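Long-range contact in Sel1 repeat family protein (Pseudomonas aeruginosa, PDB 6LCH), which probably acts as an immunity protein of the type VI secretion system, protecting the bacterium against the effector PldB: residues V192-G197 against P247-D252. Residues are numbered along the deposited sequence; the frame is centred on the assembly and turned at random.
Sequences VSVSQG and PNLIED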
# COMPACT_ATOMS: atom_id res chain seq x y z
N VAL A 192 -6.56 -5.80 10.67
CA VAL A 192 -5.19 -5.30 10.78
C VAL A 192 -4.89 -4.33 9.64
O VAL A 192 -4.24 -3.30 9.84
CB VAL A 192 -4.19 -6.48 10.79
CG1 VAL A 192 -2.78 -5.99 10.51
CG2 VAL A 192 -4.26 -7.21 12.11
N SER A 193 -5.37 -4.64 8.44
CA SER A 193 -5.22 -3.74 7.31
C SER A 193 -5.83 -2.37 7.61
O SER A 193 -5.23 -1.34 7.29
CB SER A 193 -5.86 -4.36 6.07
OG SER A 193 -5.66 -3.54 4.92
N VAL A 194 -7.01 -2.35 8.22
CA VAL A 194 -7.65 -1.09 8.58
C VAL A 194 -6.78 -0.30 9.54
O VAL A 194 -6.52 0.89 9.33
CB VAL A 194 -9.05 -1.34 9.17
CG1 VAL A 194 -9.69 -0.02 9.57
CG2 VAL A 194 -9.92 -2.09 8.19
N SER A 195 -6.30 -0.95 10.60
CA SER A 195 -5.46 -0.27 11.58
C SER A 195 -4.17 0.27 10.99
O SER A 195 -3.50 1.08 11.64
CB SER A 195 -5.14 -1.22 12.74
OG SER A 195 -4.35 -2.32 12.32
N GLN A 196 -3.80 -0.16 9.78
CA GLN A 196 -2.61 0.33 9.09
C GLN A 196 -2.94 1.36 8.01
O GLN A 196 -2.07 1.70 7.20
CB GLN A 196 -1.84 -0.83 8.46
CG GLN A 196 -1.31 -1.84 9.45
CD GLN A 196 -0.98 -3.16 8.78
OE1 GLN A 196 -1.44 -3.43 7.68
NE2 GLN A 196 -0.17 -3.98 9.44
N GLY A 197 -4.17 1.88 7.99
CA GLY A 197 -4.57 2.81 6.96
C GLY A 197 -5.23 2.17 5.76
O GLY A 197 -5.33 2.82 4.71
N PRO A 247 -4.37 2.83 15.72
CA PRO A 247 -3.62 1.86 16.53
C PRO A 247 -4.42 1.22 17.65
O PRO A 247 -3.92 0.27 18.27
CB PRO A 247 -2.46 2.69 17.10
CG PRO A 247 -2.50 4.01 16.36
CD PRO A 247 -3.92 4.21 15.96
N ASN A 248 -5.64 1.69 17.93
CA ASN A 248 -6.48 1.10 18.96
C ASN A 248 -7.63 0.29 18.40
O ASN A 248 -8.42 -0.26 19.17
CB ASN A 248 -7.01 2.20 19.90
CG ASN A 248 -5.91 2.88 20.68
OD1 ASN A 248 -5.47 2.38 21.72
ND2 ASN A 248 -5.45 4.03 20.19
N LEU A 249 -7.74 0.20 17.07
CA LEU A 249 -8.90 -0.43 16.44
C LEU A 249 -9.08 -1.88 16.89
O LEU A 249 -10.19 -2.31 17.21
CB LEU A 249 -8.75 -0.36 14.91
CG LEU A 249 -9.96 -0.39 13.97
CD1 LEU A 249 -9.75 -1.47 12.93
CD2 LEU A 249 -11.29 -0.60 14.70
N ILE A 250 -7.99 -2.64 16.91
CA ILE A 250 -8.08 -4.06 17.27
C ILE A 250 -8.62 -4.21 18.69
O ILE A 250 -9.52 -5.02 18.95
CB ILE A 250 -6.71 -4.74 17.12
CG1 ILE A 250 -6.47 -5.16 15.66
CG2 ILE A 250 -6.62 -5.96 18.02
CD1 ILE A 250 -6.04 -4.03 14.77
N GLU A 251 -8.10 -3.41 19.62
CA GLU A 251 -8.51 -3.53 21.01
C GLU A 251 -9.89 -2.92 21.25
O GLU A 251 -10.68 -3.45 22.04
CB GLU A 251 -7.48 -2.86 21.92
CG GLU A 251 -7.86 -2.82 23.39
CD GLU A 251 -7.35 -1.58 24.09
OE1 GLU A 251 -6.66 -0.77 23.44
OE2 GLU A 251 -7.63 -1.43 25.30
N ASP A 252 -10.21 -1.82 20.56
CA ASP A 252 -11.48 -1.14 20.81
C ASP A 252 -12.67 -1.96 20.32
O ASP A 252 -13.76 -1.87 20.91
CB ASP A 252 -11.48 0.23 20.15
CG ASP A 252 -10.66 1.26 20.91
OD1 ASP A 252 -10.50 2.38 20.40
OD2 ASP A 252 -10.18 0.94 22.03
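L249 and I250, on the one-turn helix 249-252, reach the last turn of helix 183-195 with their terminal methyls and take hold of V194 and S195. The apolar part is V194 against L249: CD1 of L249 lies 3.7 Å from CG1 of V194 and nearly as close to CB, the two side chains slanting across each other. With CG anti to the backbone N (chi1 -155°), L249 is buried, with I234 and Y231 of helix 225-240 packing on it; I234 also packs on V194. The second methyl contact is at the exposed margin, where CD1 of I250 sits 3.4 Å from OG and 3.6 Å from CB of S195 and also approaches CA of V192 at 4.3 Å. The polar part stays within the helix. Placed between backbone N and carbonyl carbon (chi1 65°), OG of S195 donates to O of V192 at 2.7 Å, tilted 24° from the carbonyl plane. G197, with positive phi, closes the helix as C-prime residue of a Schellman motif. Side-chain contact here is thus purely van der Waals, a serine with its proton already committed serving as a surface for methyl groups, and this packing of the segment 247-252 on the end of helix 183-195, which lies in a Sel1 repeat, adds to the backbone hydrogen bonding of S195 with F246 that also fastens this chain.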